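Local coordinates for protein enoyl-CoA hydratase/carnithine racemase (Thermus thermophilus JL-18, PDB 6SL9) that probably isomerises coenzyme A thioesters to oxepin-CoA in phenylacetic acid catabolism, as a member of the enoyl-CoA hydratase/isomerase (crotonase) family, at residues V14-N20 with A51-A57; V99-N103 with L186-A190; L25-T29 with A60-D66; L94-L98 with P201-Y205; A122-F128 with R165-A171. All blocks are in the same frame, centred on the assembly; numbering follows the deposited sequence. Where two conformers were deposited one is given.

Interaction 1. Residues V14-N20 with A51-A57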
# COMPACT_ATOMS: atom_id res chain seq x y z
N VAL A 14 5.47 -27.85 15.06
CA VAL A 14 6.27 -26.91 14.26
C VAL A 14 7.36 -27.67 13.50
O VAL A 14 8.18 -28.37 14.13
CB VAL A 14 6.86 -25.79 15.14
CG1 VAL A 14 7.68 -24.83 14.27
CG2 VAL A 14 5.78 -25.06 15.89
N LEU A 15 7.45 -27.43 12.21
CA LEU A 15 8.62 -27.86 11.43
C LEU A 15 9.58 -26.67 11.39
O LEU A 15 9.26 -25.67 10.79
CB LEU A 15 8.21 -28.35 10.05
CG LEU A 15 9.36 -28.76 9.15
CD1 LEU A 15 10.10 -29.96 9.69
CD2 LEU A 15 8.87 -29.08 7.75
N VAL A 16 10.77 -26.88 11.94
CA VAL A 16 11.84 -25.88 11.96
C VAL A 16 12.80 -26.18 10.82
O VAL A 16 13.40 -27.29 10.78
CB VAL A 16 12.55 -25.86 13.31
CG1 VAL A 16 13.58 -24.74 13.29
CG2 VAL A 16 11.62 -25.67 14.48
N LEU A 17 12.92 -25.22 9.94
CA LEU A 17 13.82 -25.27 8.76
C LEU A 17 14.97 -24.30 8.96
O LEU A 17 14.71 -23.13 9.23
CB LEU A 17 13.05 -24.93 7.49
CG LEU A 17 11.86 -25.84 7.19
CD1 LEU A 17 11.18 -25.46 5.89
CD2 LEU A 17 12.24 -27.34 7.20
N THR A 18 16.19 -24.76 8.77
CA THR A 18 17.37 -23.93 8.96
C THR A 18 18.21 -23.97 7.70
O THR A 18 18.71 -25.04 7.32
CB THR A 18 18.15 -24.34 10.21
OG1 THR A 18 17.30 -24.42 11.34
CG2 THR A 18 19.30 -23.39 10.47
N LEU A 19 18.38 -22.80 7.10
CA LEU A 19 19.34 -22.65 5.98
C LEU A 19 20.74 -22.98 6.52
O LEU A 19 21.19 -22.38 7.53
CB LEU A 19 19.32 -21.23 5.39
CG LEU A 19 17.94 -20.70 5.01
CD1 LEU A 19 18.09 -19.28 4.55
CD2 LEU A 19 17.26 -21.55 3.99
N ASN A 20 21.45 -23.89 5.85
CA ASN A 20 22.67 -24.47 6.48
C ASN A 20 23.82 -24.53 5.47
O ASN A 20 24.31 -25.61 5.13
CB ASN A 20 22.35 -25.84 7.04
CG ASN A 20 23.51 -26.38 7.83
OD1 ASN A 20 24.18 -25.60 8.51
ND2 ASN A 20 23.71 -27.70 7.80
N ALA A 51 2.54 -25.56 11.74
CA ALA A 51 3.24 -24.28 11.50
C ALA A 51 4.66 -24.58 11.10
O ALA A 51 5.18 -25.65 11.45
CB ALA A 51 3.21 -23.41 12.73
N LEU A 52 5.30 -23.66 10.39
CA LEU A 52 6.71 -23.76 10.01
C LEU A 52 7.46 -22.55 10.56
O LEU A 52 6.88 -21.47 10.72
CB LEU A 52 6.82 -23.84 8.50
CG LEU A 52 6.43 -25.17 7.84
CD1 LEU A 52 4.92 -25.30 7.74
CD2 LEU A 52 7.02 -25.30 6.47
N LEU A 53 8.75 -22.79 10.82
CA LEU A 53 9.66 -21.73 11.29
C LEU A 53 10.91 -21.82 10.41
O LEU A 53 11.51 -22.90 10.34
CB LEU A 53 10.03 -21.95 12.75
CG LEU A 53 11.07 -21.02 13.38
CD1 LEU A 53 10.74 -19.57 13.24
CD2 LEU A 53 11.24 -21.41 14.85
N LEU A 54 11.35 -20.72 9.80
CA LEU A 54 12.52 -20.67 8.93
C LEU A 54 13.54 -19.72 9.54
O LEU A 54 13.19 -18.57 9.88
CB LEU A 54 12.07 -20.19 7.53
CG LEU A 54 13.21 -20.01 6.51
CD1 LEU A 54 13.89 -21.34 6.20
CD2 LEU A 54 12.62 -19.40 5.25
N THR A 55 14.77 -20.18 9.61
CA THR A 55 15.89 -19.38 10.13
C THR A 55 17.18 -19.77 9.40
O THR A 55 17.15 -20.68 8.57
CB THR A 55 15.97 -19.52 11.65
OG1 THR A 55 16.74 -18.43 12.16
CG2 THR A 55 16.54 -20.85 12.11
N GLY A 56 18.28 -19.11 9.74
CA GLY A 56 19.59 -19.43 9.17
C GLY A 56 20.56 -19.92 10.23
O GLY A 56 20.49 -19.53 11.40
N ALA A 57 21.52 -20.70 9.79
CA ALA A 57 22.65 -21.12 10.63
C ALA A 57 23.76 -20.09 10.58
O ALA A 57 23.99 -19.51 9.56
CB ALA A 57 23.19 -22.44 10.15

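Interaction 2. Residues V99-N103 with L186-A190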
# COMPACT_ATOMS: atom_id res chain seq x y z
N VAL A 99 6.56 -18.67 10.26
CA VAL A 99 7.29 -17.67 11.05
C VAL A 99 8.70 -17.65 10.50
O VAL A 99 9.29 -18.71 10.25
CB VAL A 99 7.31 -18.06 12.54
CG1 VAL A 99 8.15 -17.11 13.36
CG2 VAL A 99 5.91 -18.13 13.12
N VAL A 100 9.28 -16.44 10.33
CA VAL A 100 10.72 -16.31 9.95
C VAL A 100 11.46 -15.67 11.11
O VAL A 100 10.96 -14.66 11.63
CB VAL A 100 10.85 -15.52 8.65
CG1 VAL A 100 12.28 -15.06 8.42
CG2 VAL A 100 10.38 -16.34 7.48
N ALA A 101 12.61 -16.21 11.45
CA ALA A 101 13.51 -15.67 12.49
C ALA A 101 14.79 -15.24 11.79
O ALA A 101 15.62 -16.06 11.40
CB ALA A 101 13.76 -16.70 13.54
N VAL A 102 14.94 -13.92 11.61
CA VAL A 102 16.09 -13.33 10.90
C VAL A 102 17.25 -13.13 11.89
O VAL A 102 17.24 -12.20 12.68
CB VAL A 102 15.74 -12.06 10.14
CG1 VAL A 102 16.91 -11.60 9.31
CG2 VAL A 102 14.53 -12.25 9.24
N ASN A 103 18.19 -14.07 11.88
CA ASN A 103 19.29 -14.15 12.85
C ASN A 103 20.49 -13.31 12.48
O ASN A 103 21.35 -13.11 13.34
CB ASN A 103 19.69 -15.61 13.04
CG ASN A 103 20.12 -16.24 11.73
OD1 ASN A 103 19.29 -16.42 10.84
ND2 ASN A 103 21.42 -16.48 11.60
N LEU A 186 16.17 -15.06 20.24
CA LEU A 186 15.39 -15.04 18.98
C LEU A 186 14.74 -16.40 18.77
O LEU A 186 13.54 -16.41 18.47
CB LEU A 186 16.31 -14.67 17.81
CG LEU A 186 15.64 -14.83 16.44
CD1 LEU A 186 14.50 -13.84 16.25
CD2 LEU A 186 16.62 -14.67 15.31
N MET A 187 15.48 -17.49 18.82
CA MET A 187 14.87 -18.80 18.50
C MET A 187 13.81 -19.19 19.55
O MET A 187 12.75 -19.68 19.16
CB MET A 187 15.92 -19.89 18.29
CG MET A 187 16.67 -19.69 16.96
SD MET A 187 15.56 -19.72 15.52
CE MET A 187 15.07 -21.45 15.59
N GLU A 188 14.05 -18.90 20.82
CA GLU A 188 13.03 -19.18 21.87
C GLU A 188 11.75 -18.42 21.55
O GLU A 188 10.65 -18.99 21.61
CB GLU A 188 13.62 -18.81 23.24
CG GLU A 188 12.72 -19.16 24.42
CD GLU A 188 13.11 -18.54 25.75
OE1 GLU A 188 12.25 -18.48 26.66
OE2 GLU A 188 14.26 -18.11 25.88
N GLU A 189 11.85 -17.15 21.24
CA GLU A 189 10.65 -16.32 20.99
C GLU A 189 9.98 -16.79 19.68
O GLU A 189 8.74 -16.84 19.62
CB GLU A 189 11.02 -14.82 20.99
CG GLU A 189 11.47 -14.31 22.34
CD GLU A 189 10.93 -13.03 22.87
OE1 GLU A 189 11.59 -12.50 23.81
OE2 GLU A 189 9.79 -12.64 22.51
N ALA A 190 10.76 -17.04 18.65
CA ALA A 190 10.17 -17.40 17.34
C ALA A 190 9.48 -18.75 17.50
O ALA A 190 8.41 -18.98 16.94
CB ALA A 190 11.24 -17.43 16.27

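Interaction 3. Residues L25-T29 with A60-D66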
# COMPACT_ATOMS: atom_id res chain seq x y z
N LEU A 25 27.58 -17.92 4.28
CA LEU A 25 26.49 -17.01 4.69
C LEU A 25 25.16 -17.48 4.11
O LEU A 25 24.29 -16.67 3.78
CB LEU A 25 26.83 -15.57 4.31
CG LEU A 25 28.15 -15.06 4.84
CD1 LEU A 25 28.36 -13.63 4.33
CD2 LEU A 25 28.27 -15.17 6.37
N ASN A 26 24.96 -18.78 4.09
CA ASN A 26 23.71 -19.38 3.59
C ASN A 26 23.35 -18.87 2.21
O ASN A 26 22.14 -18.67 1.90
CB ASN A 26 22.59 -19.24 4.62
CG ASN A 26 23.02 -19.76 5.98
OD1 ASN A 26 23.72 -20.78 6.07
ND2 ASN A 26 22.58 -19.09 7.03
N ALA A 27 24.35 -18.75 1.37
CA ALA A 27 24.14 -18.26 0.01
C ALA A 27 23.23 -19.23 -0.73
O ALA A 27 23.36 -20.45 -0.59
CB ALA A 27 25.46 -18.06 -0.64
N ILE A 28 22.36 -18.66 -1.55
CA ILE A 28 21.31 -19.42 -2.27
C ILE A 28 21.87 -20.04 -3.55
O ILE A 28 22.52 -19.36 -4.35
CB ILE A 28 20.09 -18.53 -2.50
CG1 ILE A 28 19.41 -18.22 -1.16
CG2 ILE A 28 19.15 -19.15 -3.52
CD1 ILE A 28 18.46 -17.05 -1.21
N THR A 29 21.56 -21.31 -3.77
CA THR A 29 21.83 -22.03 -5.03
C THR A 29 20.58 -22.79 -5.43
O THR A 29 19.68 -23.03 -4.61
CB THR A 29 22.98 -23.01 -4.89
OG1 THR A 29 22.60 -24.00 -3.93
CG2 THR A 29 24.26 -22.30 -4.60
N ALA A 60 24.68 -15.34 9.43
CA ALA A 60 23.71 -14.79 8.48
C ALA A 60 22.39 -15.52 8.51
O ALA A 60 22.33 -16.72 8.80
CB ALA A 60 24.28 -14.87 7.10
N PHE A 61 21.35 -14.80 8.12
CA PHE A 61 20.11 -15.45 7.65
C PHE A 61 20.41 -15.98 6.24
O PHE A 61 20.50 -17.19 6.07
CB PHE A 61 18.89 -14.51 7.70
CG PHE A 61 17.64 -15.15 7.16
CD1 PHE A 61 16.92 -16.02 7.93
CD2 PHE A 61 17.23 -14.93 5.85
CE1 PHE A 61 15.77 -16.61 7.46
CE2 PHE A 61 16.10 -15.53 5.36
CZ PHE A 61 15.38 -16.38 6.17
N SER A 62 20.62 -15.09 5.27
CA SER A 62 21.18 -15.47 3.96
C SER A 62 21.66 -14.23 3.25
O SER A 62 20.92 -13.26 3.14
CB SER A 62 20.16 -16.16 3.09
OG SER A 62 20.66 -16.35 1.78
N ALA A 63 22.86 -14.35 2.71
CA ALA A 63 23.45 -13.26 1.88
C ALA A 63 22.94 -13.23 0.43
O ALA A 63 23.33 -12.36 -0.33
CB ALA A 63 24.97 -13.35 1.90
N GLY A 64 22.01 -14.12 0.10
CA GLY A 64 21.41 -14.13 -1.24
C GLY A 64 22.17 -15.03 -2.18
O GLY A 64 22.87 -15.94 -1.77
N GLN A 65 21.96 -14.83 -3.47
CA GLN A 65 22.45 -15.73 -4.51
C GLN A 65 23.94 -15.92 -4.41
O GLN A 65 24.70 -14.94 -4.35
CB GLN A 65 22.12 -15.19 -5.90
CG GLN A 65 22.74 -15.98 -7.02
CD GLN A 65 22.14 -17.36 -7.18
OE1 GLN A 65 20.93 -17.57 -7.08
NE2 GLN A 65 22.99 -18.37 -7.41
N ASP A 66 24.37 -17.19 -4.50
CA ASP A 66 25.79 -17.54 -4.67
C ASP A 66 26.22 -17.21 -6.12
O ASP A 66 25.81 -17.92 -7.03
CB ASP A 66 25.97 -19.01 -4.36
CG ASP A 66 27.39 -19.50 -4.42
OD1 ASP A 66 28.26 -18.74 -4.86
OD2 ASP A 66 27.56 -20.71 -4.13

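Interaction 4. Residues L94-L98 with P201-Y205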
# COMPACT_ATOMS: atom_id res chain seq x y z
N LEU A 94 1.68 -21.47 0.80
CA LEU A 94 1.74 -22.43 1.93
C LEU A 94 0.41 -22.44 2.68
O LEU A 94 -0.03 -21.37 3.13
CB LEU A 94 2.84 -21.95 2.88
CG LEU A 94 4.02 -22.89 3.07
CD1 LEU A 94 4.88 -22.41 4.23
CD2 LEU A 94 3.58 -24.33 3.30
N GLU A 95 -0.12 -23.62 2.93
CA GLU A 95 -1.42 -23.73 3.60
C GLU A 95 -1.26 -23.92 5.11
O GLU A 95 -2.17 -24.36 5.80
CB GLU A 95 -2.31 -24.81 2.98
CG GLU A 95 -2.67 -24.48 1.57
CD GLU A 95 -4.08 -24.79 1.16
OE1 GLU A 95 -4.66 -25.71 1.77
OE2 GLU A 95 -4.55 -24.25 0.14
N LYS A 96 -0.13 -23.49 5.66
CA LYS A 96 0.19 -23.44 7.10
C LYS A 96 0.92 -22.13 7.34
O LYS A 96 1.62 -21.63 6.44
CB LYS A 96 1.01 -24.66 7.51
CG LYS A 96 0.27 -25.96 7.24
CD LYS A 96 1.02 -27.24 7.52
CE LYS A 96 0.18 -28.44 7.14
NZ LYS A 96 0.82 -29.73 7.49
N PRO A 97 0.81 -21.56 8.54
CA PRO A 97 1.50 -20.31 8.82
C PRO A 97 3.02 -20.53 8.92
O PRO A 97 3.48 -21.53 9.41
CB PRO A 97 0.94 -19.90 10.17
CG PRO A 97 0.49 -21.18 10.81
CD PRO A 97 -0.05 -21.98 9.65
N LEU A 98 3.75 -19.51 8.49
CA LEU A 98 5.23 -19.49 8.46
C LEU A 98 5.73 -18.33 9.31
O LEU A 98 5.41 -17.17 9.07
CB LEU A 98 5.71 -19.35 7.02
CG LEU A 98 7.22 -19.18 6.82
CD1 LEU A 98 7.95 -20.42 7.28
CD2 LEU A 98 7.57 -18.86 5.38
N PRO A 201 -6.24 -22.01 14.20
CA PRO A 201 -7.13 -22.53 13.15
C PRO A 201 -6.41 -22.50 11.80
O PRO A 201 -6.53 -21.55 11.05
CB PRO A 201 -8.34 -21.59 13.20
CG PRO A 201 -7.76 -20.26 13.67
CD PRO A 201 -6.64 -20.64 14.63
N THR A 202 -5.69 -23.57 11.53
CA THR A 202 -4.77 -23.61 10.39
C THR A 202 -5.49 -23.29 9.07
O THR A 202 -4.89 -22.64 8.19
CB THR A 202 -4.05 -24.96 10.37
OG1 THR A 202 -3.64 -25.30 11.68
CG2 THR A 202 -2.90 -24.98 9.41
N ARG A 203 -6.70 -23.78 8.91
CA ARG A 203 -7.44 -23.50 7.66
C ARG A 203 -7.73 -22.01 7.54
O ARG A 203 -7.68 -21.44 6.42
CB ARG A 203 -8.71 -24.29 7.53
CG ARG A 203 -8.54 -25.80 7.53
CD ARG A 203 -7.58 -26.28 6.48
NE ARG A 203 -8.01 -25.86 5.13
CZ ARG A 203 -7.24 -25.57 4.09
NH1 ARG A 203 -7.78 -25.15 2.95
NH2 ARG A 203 -5.93 -25.63 4.18
N ALA A 204 -8.12 -21.37 8.62
CA ALA A 204 -8.41 -19.93 8.58
C ALA A 204 -7.13 -19.19 8.25
O ALA A 204 -7.14 -18.26 7.45
CB ALA A 204 -9.02 -19.46 9.86
N TYR A 205 -5.98 -19.65 8.78
CA TYR A 205 -4.70 -19.00 8.42
C TYR A 205 -4.47 -19.17 6.93
O TYR A 205 -4.07 -18.21 6.23
CB TYR A 205 -3.54 -19.56 9.22
CG TYR A 205 -3.60 -19.39 10.72
CD1 TYR A 205 -4.11 -18.28 11.35
CD2 TYR A 205 -3.02 -20.35 11.54
CE1 TYR A 205 -4.03 -18.11 12.72
CE2 TYR A 205 -2.94 -20.21 12.90
CZ TYR A 205 -3.46 -19.10 13.51
OH TYR A 205 -3.39 -18.96 14.87

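Interaction 5. Residues A122-F128 with R165-A171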
# COMPACT_ATOMS: atom_id res chain seq x y z
N ALA A 122 13.28 -10.43 14.09
CA ALA A 122 14.71 -10.25 13.84
C ALA A 122 15.46 -10.19 15.16
O ALA A 122 14.95 -9.60 16.16
CB ALA A 122 14.95 -8.96 13.11
N ALA A 123 16.68 -10.72 15.17
CA ALA A 123 17.63 -10.49 16.25
C ALA A 123 18.11 -9.06 16.19
O ALA A 123 18.38 -8.54 15.12
CB ALA A 123 18.82 -11.40 16.12
N VAL A 124 18.41 -8.53 17.36
CA VAL A 124 19.26 -7.34 17.47
C VAL A 124 20.56 -7.73 16.74
O VAL A 124 21.16 -8.80 17.07
CB VAL A 124 19.48 -6.99 18.95
CG1 VAL A 124 20.57 -5.95 19.08
CG2 VAL A 124 18.22 -6.54 19.67
N GLY A 125 21.01 -6.89 15.85
CA GLY A 125 22.22 -7.15 15.09
C GLY A 125 21.94 -7.61 13.71
O GLY A 125 22.86 -7.56 12.90
N ALA A 126 20.74 -8.16 13.45
CA ALA A 126 20.41 -8.60 12.09
C ALA A 126 20.31 -7.38 11.19
O ALA A 126 20.16 -6.26 11.67
CB ALA A 126 19.13 -9.41 12.08
N SER A 127 20.24 -7.58 9.88
CA SER A 127 20.17 -6.45 8.95
C SER A 127 19.51 -6.92 7.68
O SER A 127 19.48 -8.09 7.37
CB SER A 127 21.53 -5.89 8.74
OG SER A 127 22.39 -6.82 8.17
N PHE A 128 19.01 -5.93 6.95
CA PHE A 128 18.33 -6.17 5.67
C PHE A 128 18.92 -5.25 4.62
O PHE A 128 18.97 -4.02 4.85
CB PHE A 128 16.83 -5.88 5.78
CG PHE A 128 16.10 -6.77 6.75
CD1 PHE A 128 16.15 -6.53 8.11
CD2 PHE A 128 15.42 -7.88 6.28
CE1 PHE A 128 15.54 -7.41 8.99
CE2 PHE A 128 14.76 -8.72 7.17
CZ PHE A 128 14.83 -8.47 8.52
N ARG A 165 21.79 -0.42 4.05
CA ARG A 165 21.73 -1.50 5.03
C ARG A 165 20.83 -1.03 6.14
O ARG A 165 21.09 -0.00 6.74
CB ARG A 165 23.12 -1.76 5.62
CG ARG A 165 23.07 -2.75 6.79
CD ARG A 165 24.37 -2.64 7.54
NE ARG A 165 24.43 -3.60 8.63
CZ ARG A 165 23.93 -3.44 9.86
NH1 ARG A 165 24.12 -4.40 10.76
NH2 ARG A 165 23.20 -2.39 10.17
N LEU A 166 19.80 -1.78 6.42
CA LEU A 166 18.86 -1.47 7.50
C LEU A 166 19.15 -2.34 8.72
O LEU A 166 19.25 -3.56 8.63
CB LEU A 166 17.45 -1.74 7.04
CG LEU A 166 17.04 -1.09 5.75
CD1 LEU A 166 15.63 -1.45 5.42
CD2 LEU A 166 17.17 0.37 5.88
N SER A 167 19.20 -1.71 9.88
CA SER A 167 19.26 -2.40 11.18
C SER A 167 17.92 -3.09 11.47
O SER A 167 16.87 -2.82 10.85
CB SER A 167 19.58 -1.43 12.27
OG SER A 167 18.48 -0.61 12.45
N ALA A 168 17.94 -3.96 12.46
CA ALA A 168 16.70 -4.64 12.90
C ALA A 168 15.68 -3.58 13.33
O ALA A 168 14.49 -3.73 13.06
CB ALA A 168 17.03 -5.58 14.02
N GLU A 169 16.15 -2.58 14.07
CA GLU A 169 15.23 -1.55 14.60
C GLU A 169 14.62 -0.73 13.46
O GLU A 169 13.41 -0.39 13.48
CB GLU A 169 15.94 -0.69 15.64
CG GLU A 169 16.48 -1.49 16.84
CD GLU A 169 17.84 -2.18 16.72
OE1 GLU A 169 18.26 -2.75 17.75
OE2 GLU A 169 18.47 -2.17 15.64
N GLU A 170 15.39 -0.44 12.44
CA GLU A 170 14.84 0.24 11.24
C GLU A 170 13.85 -0.68 10.53
O GLU A 170 12.83 -0.21 10.07
CB GLU A 170 15.97 0.66 10.31
CG GLU A 170 16.87 1.76 10.80
CD GLU A 170 18.04 2.03 9.87
OE1 GLU A 170 18.03 3.11 9.29
OE2 GLU A 170 18.95 1.15 9.69
N ALA A 171 14.16 -1.95 10.41
CA ALA A 171 13.28 -2.94 9.78
C ALA A 171 11.95 -2.97 10.50
O ALA A 171 10.88 -3.08 9.87
CB ALA A 171 13.93 -4.28 9.75
O HOH W 1 20.46 -4.65 13.72

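Interaction 1. Residues V14-N20 with A51-A57
Leu53 O is gripped twice from strand 14-19: Leu17 N reaches it at 2.7 Å, with an almost linear angle of 176° at the hydrogen, and Val16 CA brings its hydrogen toward the same oxygen from 3.4 Å. Leu17 O turns to the same strand two residues on, accepting from Thr55 N at 3.0 Å. The same alternation at Leu15 and Leu19 makes six backbone bonds in parallel register, while Val16 and Thr18 bond to strand 6-11 on the other flank. Leucines crowd one face of the sheet. Leu54 CD1 lies 3.9 Å from Leu17 CB and 4.0 Å from Leu19 CD2, a reach it owes to CG standing anti to the backbone N (chi1 177°). The opposite face carries Val14, Val16, Thr18 and Thr55, beta-branched residues that suit extended chain, and the larger Leu53, whose CB Val14 CG1 meets at 4.0 Å. Thr18 and Thr55 lie alongside each other, Thr18 OG1 being 3.7 Å from Thr55 CG2, while Thr55 OG1 bonds to Ala101 O. Helix 186-197 covers Val14, Leu53 and Thr55 on this side. With helix 30-45 as the connection, the two strands form a beta-alpha-beta crossover in the main sheet of the crotonase fold.

Interaction 2. Residues V99-N103 with L186-A190
Val99 opens the contact, reaching with CG1 toward the helix, where it lies 4.3 Å from Ala190 CB. The next residue to face the helix is Ala101, and its methyl is the hub: Ala101 CB touches Ala190 CB at 3.8 Å, Leu186 CG at 3.9 Å and Met187 SD at 4.0 Å. These three partners belong to the first turn of the helix, closed by the backbone bond from Ala190 N to Leu186 O. Two alanines meeting methyl to methyl let strand and helix approach closely, with Ala101 CA and Ala190 CA 6.1 Å apart. The bent chain of Met187 folds its sulfur in beside the alanine. Val102 turns its side chain to the other face of the sheet; Leu186 CD2 packs 3.7 Å from Val102 O, whose polar partner is Ala123 N. At Asn103 that same methyl rests on the backbone and on CB, while the amide turns to Gly56 N and Ala60 O. Leu186 spans Ala101 to Asn103 because CG stands anti to the backbone N (chi1 171°), which directs both branches at the strand. With an alanine here, the branched end would be gone, and a gap would probably open over Ala101 and the start of the loop at Asn103. The short strand and helix axes run nearly antiparallel, 169° apart and 8.9 Å at closest approach. Helix 186-197 thereby packs lengthwise on this face of the sheet, running back along strand 98-102, with Met187 and Ala190 on strand 51-56 and Leu186 on strand 119-123.

Interaction 3. Residues L25-T29 with A60-D66
The backbone of Ile28 is held at both N and O: Ile28 N donates to Gly64 O at 2.8 Å, and Asp66 N donates to Ile28 O at 2.9 Å (177° at the hydrogen). Ser62 OG donates to Asn26 O at 2.8 Å, from above the carbonyl plane, and accepts from Gly64 N at 3.1 Å in an ST turn. Replacing Ser62 by an alanine would probably leave Asn26 O without this donor and Gly64 N without its acceptor, freeing the turn to shift. Asn26 ND2 bonds to Phe61 O at 3.0 Å; the oxygen lies near the amide plane, but ND2 approaches from above the carbonyl plane and also reaches Ala57 O. Asn26 OD1 accepts from Arg21 N, fixing the amide's rotation. Leu25 CB packs 3.8 Å from Ala63 CB and equally near Ala60 CB, small methyls that leave room for leucine. Thr29 runs alongside Asp66, whose carboxylate bonds to Thr68 OG1 and forms a salt bridge with Arg21, while Thr29 OG1 caps Leu32 N. In crotonase relatives the loop corresponding to 60-66 supplies an oxyanion-hole N-H, so this lacing probably shapes the active-site rim.

Interaction 4. Residues L94-L98 with P201-Y205
Charge holds the outer part of this contact, where Glu95 OE1 takes a bond from Arg203 NH2 at 2.7 Å with 154° at the hydrogen. The donor comes from well above the carboxylate plane, 48° out of it, and the two flat groups are turned 33° against each other, so the pair does not form a flat, two-pronged bridge. Arg203 NH1 adds a weak bond to the same Glu95 OE1 at 3.4 Å. The arginine leaves the helix away from the loop, and bends at its second and third torsions bring the guanidinium round to the acid. Lys210 holds the other carboxylate oxygen, so two cations share one acid, which would probably steady its negative charge. Apolar contacts fill the inner part. Pro97 sets its ring obliquely against Tyr205, with Pro97 CG 3.7 Å from Tyr205 CD2; the compact proline ring offers apolar carbons to the aromatic ones. Thr202 CG2, anti to its backbone N, is a small methyl that fits among Glu95 O at 3.7 Å, Lys96 CG at 4.0 Å and Pro97 CD at 4.1 Å, while Thr202 OG1 bonds to Arg50. Pro201 and Tyr205 also pack on Val133 of the second subunit. The first turn of helix 202-214 is thus fixed on the loop entering strand 98-102, an arrangement in keeping with the C-terminal helical region through which crotonases assemble as trimers.

Interaction 5. Residues A122-F128 with R165-A171
Arg165 lays one face of its guanidinium over Ser127, with Arg165 CZ 3.6 Å from Ser127 CB and the carbon offset toward the rim of the group. The arginine chain runs extended from CG to NE to get there, and a small serine below leaves room for the flat cation. Phe128 instead turns inward: with CG beside its backbone N (chi1 -63°), the ring meets Ala171 obliquely, Phe128 CD1 and Ala171 CB being 3.6 Å apart, while Leu166 O sits at the ring edge. The backbones of Phe128 and Leu166 form an antiparallel hydrogen-bonded pair, Phe128 N reaching Leu166 O at 2.9 Å and the reverse bond matching it. The methyl of Ala168 packs against the type II turn 123-126, with Ala168 CB 3.4 Å from Ala123 O. A water bridges beside it, donating to Ala126 O at 2.6 Å and accepting from Ala168 N at 2.9 Å. Ser167 starts the helix as N-cap: its OG accepts from Glu170 N at 3.1 Å, and Glu170 OE2 accepts from Ser167 N in return. This capping box begins at the end of the short edge strand 166-167, in the small second sheet that accompanies the main one in the crotonase fold.

In the fold
Interactions 1 and 2 are buried and share the main sheet, where strands 51-56 and 98-102 are neighbours. The first is a backbone ladder, the second pure apolar packing of a helix on that sheet. Interaction 5 reaches the same sheet through strand 119-123, on the far side of 98-102, and joins it to the small second sheet. Interaction 3, partly buried, continues from the C-terminal ends of the strands in interaction 1, mixing backbone bonds with serine and asparagine side-chain bonds where no regular ladder runs. Interactions 4 and 5, about 27 Å apart between centres, are largely buried too, with exposed or partly exposed charges at their rims; 4 uses a salt bridge near a subunit interface, 5 a short strand pair, a water and a helix cap.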